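Local coordinates for protein transcriptional regulator, TetR family (Myxococcus xanthus, PDB 5K7F) that probably binds operator DNA as a TetR-family transcriptional repressor that controls isovaleryl coenzyme A biosynthesis in response to that ligand, at residues L22-A26 and A66-Y70; L74-V79 and L103-S109; R98-L102 and D185-D190. All coordinates share one frame; numbering follows the deposited sequence.

Interaction 1 (L22-A26 and A66-Y70); sequences LETAA and AIMNY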
# COMPACT_ATOMS: atom_id res chain seq x y z
N LEU A 22 -19.38 -5.26 12.17
CA LEU A 22 -18.06 -4.67 11.89
C LEU A 22 -17.81 -4.56 10.39
O LEU A 22 -17.18 -3.58 9.93
CB LEU A 22 -16.94 -5.50 12.52
CG LEU A 22 -16.98 -5.70 14.02
CD1 LEU A 22 -15.80 -6.48 14.49
CD2 LEU A 22 -17.08 -4.39 14.76
N GLU A 23 -18.31 -5.53 9.62
CA GLU A 23 -18.14 -5.53 8.17
C GLU A 23 -18.98 -4.43 7.55
O GLU A 23 -18.54 -3.77 6.60
CB GLU A 23 -18.55 -6.90 7.59
CG GLU A 23 -17.56 -8.03 7.96
CD GLU A 23 -18.08 -9.43 7.67
OE1 GLU A 23 -19.06 -9.55 6.89
OE2 GLU A 23 -17.48 -10.40 8.18
N THR A 24 -20.18 -4.22 8.08
CA THR A 24 -21.05 -3.16 7.59
C THR A 24 -20.45 -1.80 7.92
O THR A 24 -20.37 -0.92 7.07
CB THR A 24 -22.48 -3.33 8.18
OG1 THR A 24 -23.09 -4.54 7.70
CG2 THR A 24 -23.36 -2.15 7.81
N ALA A 25 -19.97 -1.64 9.15
CA ALA A 25 -19.28 -0.41 9.54
C ALA A 25 -18.04 -0.15 8.69
O ALA A 25 -17.78 0.99 8.29
CB ALA A 25 -18.91 -0.50 11.01
N ALA A 26 -17.25 -1.20 8.44
CA ALA A 26 -16.06 -1.05 7.59
C ALA A 26 -16.44 -0.56 6.19
O ALA A 26 -15.77 0.32 5.63
CB ALA A 26 -15.30 -2.38 7.50
N ALA A 66 -12.22 -2.42 17.38
CA ALA A 66 -12.89 -3.69 17.12
C ALA A 66 -12.67 -4.14 15.67
O ALA A 66 -12.45 -5.34 15.41
CB ALA A 66 -14.38 -3.53 17.39
N ILE A 67 -12.79 -3.21 14.72
CA ILE A 67 -12.60 -3.60 13.33
C ILE A 67 -11.16 -4.05 13.13
O ILE A 67 -10.91 -5.09 12.50
CB ILE A 67 -13.00 -2.48 12.35
CG1 ILE A 67 -14.51 -2.22 12.40
CG2 ILE A 67 -12.61 -2.84 10.89
CD1 ILE A 67 -14.91 -0.93 11.72
N MET A 68 -10.18 -3.28 13.68
CA MET A 68 -8.79 -3.65 13.50
C MET A 68 -8.46 -5.00 14.17
O MET A 68 -7.74 -5.82 13.61
CB MET A 68 -7.89 -2.49 13.97
CG MET A 68 -8.10 -1.24 13.12
SD MET A 68 -7.01 0.13 13.58
CE MET A 68 -5.48 -0.54 12.95
N ASN A 69 -9.00 -5.26 15.35
CA ASN A 69 -8.82 -6.57 15.97
C ASN A 69 -9.47 -7.68 15.15
O ASN A 69 -8.95 -8.80 15.07
CB ASN A 69 -9.38 -6.57 17.38
CG ASN A 69 -8.36 -6.16 18.40
OD1 ASN A 69 -7.16 -6.42 18.26
ND2 ASN A 69 -8.84 -5.57 19.47
N TYR A 70 -10.62 -7.38 14.54
CA TYR A 70 -11.27 -8.37 13.68
C TYR A 70 -10.38 -8.66 12.48
O TYR A 70 -10.21 -9.82 12.10
CB TYR A 70 -12.64 -7.86 13.24
CG TYR A 70 -13.42 -8.81 12.32
CD1 TYR A 70 -13.35 -10.18 12.47
CD2 TYR A 70 -14.22 -8.32 11.29
CE1 TYR A 70 -14.04 -11.03 11.63
CE2 TYR A 70 -14.90 -9.19 10.45
CZ TYR A 70 -14.81 -10.52 10.62
OH TYR A 70 -15.48 -11.40 9.79

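Interaction 2 (L74-V79 and L103-S109); sequences LFEEQV and LVTRGWS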
# COMPACT_ATOMS: atom_id res chain seq x y z
N LEU A 74 -8.86 -12.20 11.28
CA LEU A 74 -9.00 -12.76 9.95
C LEU A 74 -7.67 -13.27 9.41
O LEU A 74 -7.64 -14.29 8.71
CB LEU A 74 -9.60 -11.74 8.98
CG LEU A 74 -11.04 -11.39 9.24
CD1 LEU A 74 -11.57 -10.35 8.25
CD2 LEU A 74 -11.90 -12.73 9.18
N PHE A 75 -6.56 -12.55 9.66
CA PHE A 75 -5.24 -13.08 9.30
C PHE A 75 -5.00 -14.47 9.93
O PHE A 75 -4.46 -15.37 9.29
CB PHE A 75 -4.12 -12.07 9.68
CG PHE A 75 -3.81 -11.06 8.57
CD1 PHE A 75 -2.87 -11.35 7.58
CD2 PHE A 75 -4.46 -9.82 8.51
CE1 PHE A 75 -2.58 -10.47 6.59
CE2 PHE A 75 -4.19 -8.91 7.47
CZ PHE A 75 -3.25 -9.25 6.51
N GLU A 76 -5.39 -14.66 11.19
CA GLU A 76 -5.32 -15.99 11.79
C GLU A 76 -6.24 -16.99 11.09
O GLU A 76 -5.83 -18.10 10.72
CB GLU A 76 -5.69 -15.92 13.28
CG GLU A 76 -5.81 -17.30 13.93
CD GLU A 76 -4.48 -18.04 14.02
OE1 GLU A 76 -3.40 -17.38 13.94
OE2 GLU A 76 -4.53 -19.28 14.20
N GLU A 77 -7.51 -16.63 10.92
CA GLU A 77 -8.52 -17.57 10.48
C GLU A 77 -8.39 -17.90 8.99
O GLU A 77 -8.67 -19.04 8.57
CB GLU A 77 -9.88 -16.99 10.78
CG GLU A 77 -10.06 -16.80 12.27
CD GLU A 77 -11.40 -16.20 12.62
OE1 GLU A 77 -12.22 -15.96 11.70
OE2 GLU A 77 -11.63 -15.98 13.84
N GLN A 78 -8.02 -16.92 8.19
CA GLN A 78 -7.98 -17.09 6.75
C GLN A 78 -6.59 -17.31 6.20
O GLN A 78 -6.46 -17.63 5.02
CB GLN A 78 -8.59 -15.87 6.05
CG GLN A 78 -10.03 -15.60 6.35
CD GLN A 78 -10.91 -16.75 5.85
OE1 GLN A 78 -10.78 -17.18 4.69
NE2 GLN A 78 -11.80 -17.24 6.70
N VAL A 79 -5.54 -17.11 7.00
CA VAL A 79 -4.19 -17.24 6.46
C VAL A 79 -3.36 -18.17 7.34
O VAL A 79 -3.07 -19.30 6.96
CB VAL A 79 -3.52 -15.86 6.29
CG1 VAL A 79 -2.12 -16.04 5.75
CG2 VAL A 79 -4.32 -14.94 5.39
N LEU A 103 -7.64 -13.10 1.06
CA LEU A 103 -8.16 -12.27 2.15
C LEU A 103 -8.32 -10.80 1.75
O LEU A 103 -9.26 -10.12 2.17
CB LEU A 103 -7.25 -12.40 3.37
CG LEU A 103 -7.51 -11.43 4.51
CD1 LEU A 103 -8.83 -11.66 5.14
CD2 LEU A 103 -6.43 -11.56 5.58
N VAL A 104 -7.43 -10.29 0.90
CA VAL A 104 -7.44 -8.90 0.49
C VAL A 104 -8.52 -8.61 -0.52
O VAL A 104 -8.99 -7.46 -0.61
CB VAL A 104 -6.04 -8.57 -0.06
CG1 VAL A 104 -6.07 -7.37 -0.92
CG2 VAL A 104 -5.08 -8.33 1.11
N THR A 105 -8.95 -9.63 -1.29
CA THR A 105 -9.80 -9.42 -2.46
C THR A 105 -11.21 -9.92 -2.29
O THR A 105 -12.08 -9.44 -3.02
CB THR A 105 -9.19 -10.05 -3.72
OG1 THR A 105 -8.81 -11.40 -3.53
CG2 THR A 105 -7.94 -9.29 -4.16
N ARG A 106 -11.45 -10.83 -1.34
CA ARG A 106 -12.82 -11.32 -1.14
C ARG A 106 -13.74 -10.18 -0.70
O ARG A 106 -13.42 -9.38 0.18
CB ARG A 106 -12.84 -12.44 -0.10
CG ARG A 106 -12.14 -13.75 -0.53
CD ARG A 106 -12.80 -15.01 0.18
NE ARG A 106 -12.03 -16.23 0.02
CZ ARG A 106 -10.92 -16.52 0.68
NH1 ARG A 106 -10.40 -15.64 1.55
NH2 ARG A 106 -10.33 -17.67 0.44
N GLY A 107 -14.90 -10.08 -1.34
CA GLY A 107 -15.82 -9.00 -1.01
C GLY A 107 -16.09 -8.85 0.48
O GLY A 107 -16.15 -7.73 0.99
N TRP A 108 -16.26 -9.97 1.21
CA TRP A 108 -16.68 -9.84 2.60
C TRP A 108 -15.58 -9.37 3.54
O TRP A 108 -15.89 -8.83 4.60
CB TRP A 108 -17.29 -11.15 3.15
CG TRP A 108 -16.41 -12.34 3.24
CD1 TRP A 108 -16.25 -13.32 2.29
CD2 TRP A 108 -15.56 -12.70 4.34
NE1 TRP A 108 -15.35 -14.27 2.74
CE2 TRP A 108 -14.94 -13.93 4.00
CE3 TRP A 108 -15.30 -12.14 5.59
CZ2 TRP A 108 -14.05 -14.57 4.86
CZ3 TRP A 108 -14.41 -12.80 6.45
CH2 TRP A 108 -13.79 -13.99 6.07
N SER A 109 -14.30 -9.54 3.19
CA SER A 109 -13.21 -9.21 4.10
C SER A 109 -12.44 -7.96 3.68
O SER A 109 -11.69 -7.42 4.50
CB SER A 109 -12.24 -10.40 4.20
OG SER A 109 -11.79 -10.77 2.91
O HOH W 1 -7.67 -16.46 2.59

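Interaction 3 (R98-L102 and D185-D190); sequences RHNIL and DEQIAD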
# COMPACT_ATOMS: atom_id res chain seq x y z
N ARG A 98 -0.79 -16.84 -1.39
CA ARG A 98 -2.07 -17.08 -2.05
C ARG A 98 -3.24 -16.81 -1.10
O ARG A 98 -4.16 -16.04 -1.43
CB ARG A 98 -2.11 -18.49 -2.61
CG ARG A 98 -3.36 -18.83 -3.41
CD ARG A 98 -3.26 -20.23 -3.99
NE ARG A 98 -4.28 -20.55 -4.99
CZ ARG A 98 -4.22 -20.25 -6.29
NH1 ARG A 98 -3.20 -19.55 -6.82
NH2 ARG A 98 -5.20 -20.66 -7.08
N HIS A 99 -3.19 -17.36 0.12
CA HIS A 99 -4.26 -17.08 1.09
C HIS A 99 -4.39 -15.58 1.40
O HIS A 99 -5.51 -15.06 1.53
CB HIS A 99 -4.01 -17.88 2.36
CG HIS A 99 -4.39 -19.34 2.24
ND1 HIS A 99 -5.68 -19.78 2.08
CD2 HIS A 99 -3.62 -20.46 2.21
CE1 HIS A 99 -5.70 -21.10 1.99
NE2 HIS A 99 -4.46 -21.54 2.08
N ASN A 100 -3.25 -14.88 1.56
CA ASN A 100 -3.31 -13.44 1.87
C ASN A 100 -3.96 -12.65 0.72
O ASN A 100 -4.70 -11.69 0.95
CB ASN A 100 -1.90 -12.95 2.16
CG ASN A 100 -1.83 -11.68 2.99
OD1 ASN A 100 -0.85 -11.50 3.70
ND2 ASN A 100 -2.84 -10.82 2.91
N ILE A 101 -3.68 -13.01 -0.54
CA ILE A 101 -4.26 -12.28 -1.65
C ILE A 101 -5.77 -12.48 -1.66
O ILE A 101 -6.54 -11.55 -1.95
CB ILE A 101 -3.62 -12.73 -2.97
CG1 ILE A 101 -2.19 -12.23 -3.08
CG2 ILE A 101 -4.41 -12.20 -4.20
CD1 ILE A 101 -1.36 -12.91 -4.15
N LEU A 102 -6.20 -13.68 -1.35
CA LEU A 102 -7.64 -13.93 -1.25
C LEU A 102 -8.26 -13.12 -0.11
O LEU A 102 -9.30 -12.49 -0.28
CB LEU A 102 -7.91 -15.45 -1.10
CG LEU A 102 -7.47 -16.39 -2.27
CD1 LEU A 102 -7.71 -17.84 -1.93
CD2 LEU A 102 -8.08 -15.97 -3.60
N ASP A 185 -8.50 -13.08 -9.49
CA ASP A 185 -7.75 -13.17 -8.28
C ASP A 185 -6.73 -14.30 -8.37
O ASP A 185 -5.62 -14.17 -7.96
CB ASP A 185 -8.65 -13.42 -7.02
CG ASP A 185 -9.73 -14.58 -7.17
OD1 ASP A 185 -9.85 -15.24 -8.17
OD2 ASP A 185 -10.48 -14.77 -6.18
N GLU A 186 -7.16 -15.43 -8.91
CA GLU A 186 -6.28 -16.58 -9.04
C GLU A 186 -5.14 -16.31 -10.02
O GLU A 186 -4.01 -16.77 -9.79
CB GLU A 186 -7.07 -17.81 -9.48
CG GLU A 186 -8.01 -18.32 -8.41
CD GLU A 186 -8.55 -19.71 -8.68
OE1 GLU A 186 -8.94 -20.05 -9.83
OE2 GLU A 186 -8.57 -20.49 -7.71
N GLN A 187 -5.40 -15.59 -11.12
CA GLN A 187 -4.32 -15.26 -12.05
C GLN A 187 -3.30 -14.34 -11.37
O GLN A 187 -2.09 -14.51 -11.57
CB GLN A 187 -4.88 -14.59 -13.30
CG GLN A 187 -5.55 -15.53 -14.26
CD GLN A 187 -6.35 -14.80 -15.34
OE1 GLN A 187 -7.10 -13.88 -15.06
NE2 GLN A 187 -6.17 -15.22 -16.59
N ILE A 188 -3.78 -13.42 -10.53
CA ILE A 188 -2.89 -12.50 -9.82
C ILE A 188 -2.04 -13.30 -8.84
O ILE A 188 -0.81 -13.14 -8.81
CB ILE A 188 -3.65 -11.36 -9.09
CG1 ILE A 188 -4.38 -10.47 -10.12
CG2 ILE A 188 -2.65 -10.50 -8.24
CD1 ILE A 188 -5.50 -9.57 -9.60
N ALA A 189 -2.66 -14.22 -8.10
CA ALA A 189 -1.88 -15.02 -7.15
C ALA A 189 -0.90 -15.94 -7.87
O ALA A 189 0.26 -16.07 -7.44
CB ALA A 189 -2.81 -15.82 -6.24
N ASP A 190 -1.34 -16.59 -8.95
CA ASP A 190 -0.43 -17.48 -9.65
C ASP A 190 0.80 -16.70 -10.09
O ASP A 190 1.94 -17.19 -9.99
CB ASP A 190 -1.13 -18.12 -10.86
CG ASP A 190 -2.07 -19.25 -10.49
OD1 ASP A 190 -2.00 -19.77 -9.36
OD2 ASP A 190 -2.88 -19.63 -11.35
O HOH W 2 -4.86 -20.90 -9.86
O HOH W 3 -0.63 -18.75 -5.77

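Interaction 1 (L22-A26 and A66-Y70)
The first helix of the DNA-binding domain, 18-32, meets the long helix 60-83 of the TetR fold through Leu-22, whose side chain settles between Ala-66, Ile-67 and Tyr-70. With CG anti to its carbonyl carbon (chi1 -58°), Leu-22 splays its two methyls over the partner helix: CD1 lies 3.7 Å from CB of Tyr-70, while CD2 reaches CB of Ala-66 at 3.9 Å. The small Ala-66 lets this branch come close. Leu-22 and Ile-67 lie alongside each other, pointing opposite ways, and CD1 of Ile-67 ends 4.1 Å from CB of Ala-25 and close to the backbone of Ala-26. The short side chains of Ala-25 and Ala-26 let the branched Ile-67 approach where segments 22-26 and 66-70 cross, their axes 10.2 Å apart at closest and 111° between directions. Tyr-70 supplies the polar link. Its CG stands anti to the backbone N (chi1 180°), which swings the ring across helix 18-32, and OH donates a hydrogen bond to OE2 of Glu-23 (2.8 Å), meeting the oxygen nearly along its C-O axis. Carboxylate and ring are almost coplanar, and CG of Glu-23 lies at the ring edge, so the acid's aliphatic part packs while its carboxylate accepts the bond. Val-112 touches both Ala-26 and Tyr-70. Such a junction of the first helix with the helix that follows the helix-turn-helix is characteristic of the TetR-type DNA-binding domain.

Interaction 2 (L74-V79 and L103-S109)
One face of the Phe-75 ring is covered by CD2 of Leu-103, which stands 3.8 Å from the ring centroid and only 5° off the normal, a CH-pi contact over the centre. The indole of Trp-108 is used differently. Its neighbour Ser-109 lays CB over one face toward the rim, while the edge of the six-membered ring turns to helix 60-83: CD2 of Leu-74 approaches CZ3 of Trp-108 at 3.7 Å, and NE2 of Gln-78 lies in plane, 3.9 Å from CH2 of the same indole. The amide of Gln-78 is nearly perpendicular to the indole (87°), brought there by a bend at chi2 (-64°).

Leu-103 fills a hole formed by Leu-74, Phe-75, Gln-78 and Val-79, a knob-into-hole fit. Its forked end suits the place because CD1 can pack on CB of Leu-74 while CD2 serves Phe-75 and, at 4.0 Å, CG2 of Val-79. Beyond the helix end at Thr-105 the chain turns, and OG of Ser-109 donates to O of Leu-103 (2.7 Å), tying the turn back to the helix. Arg-106 lies at the margin, where water 1 accepts a hydrogen bond from NH1 of Arg-106 (3.0 Å), in the guanidinium plane, and donates to O of Gln-78. OE1 of Gln-78 also comes within 3.5 Å of NH1 of Arg-106.

The segments share no direct hydrogen bond. The chemistry therefore implies cohesion resting mainly on apolar packing around Leu-103, while the hydrogen-bonded link across the segments passes through water 1.

Interaction 3 (R98-L102 and D185-D190)
A single arginine, Arg-98, reaches two acids one helical turn apart, Glu-186 and Asp-190, with water 2 spanning from its NH2 to OD2 of Asp-190. The shorter arm is the salt bridge from NH1 to OD1 of Asp-190, a 2.8 Å hydrogen bond bent to 136° that meets the oxygen from above the carboxylate plane. The longer arm runs from NH2 to OE2 of Glu-186 at 3.4 Å. An extended chain with CG anti to the backbone N (chi1 -176°) carries the guanidinium across the opposing helix, its NH1 3.8 Å from CB of Ala-189. Water 3 accepts from NH1 in the guanidinium plane. The alanine suits this spot because its small side chain lets CD1 of Ile-101 come within 3.7 Å of the Ala-189 CA. Nearer the start of helix 185-196, CD2 of Leu-102 packs beside OD2 of Asp-185 at 3.7 Å.

Segments 98-102 and 185-190 run roughly antiparallel, 144° between directions. Ile-101 also touches Val-170 of helix 159-171 and Ile-173 in the loop after it, while Asn-100 on the same helix contacts Phe-75 of helix 60-83.

How the interactions relate
From the N terminus, interaction 1 closes first, bringing helix 18-32 against helix 60-83 around the intervening helix-turn-helix region. Further along that long helix, interaction 2 opens and returns at the end of helix 89-105. Interactions 1 and 2 are in series yet touch, since Trp-108 packs against both Tyr-70 and Glu-23. Interaction 3 starts on helix 89-105 before interaction 2 has closed and ends on helix 185-196, so these two cross; they touch where Phe-75 and Val-79 meet Asn-100. Interactions 1 and 3 lie on opposite sides of the chain's centre, about 23 Å apart between centres. Through helix 60-83, interactions 1 and 2 connect the DNA-binding region to the C-terminal helices; interaction 3 adds helix 185-196.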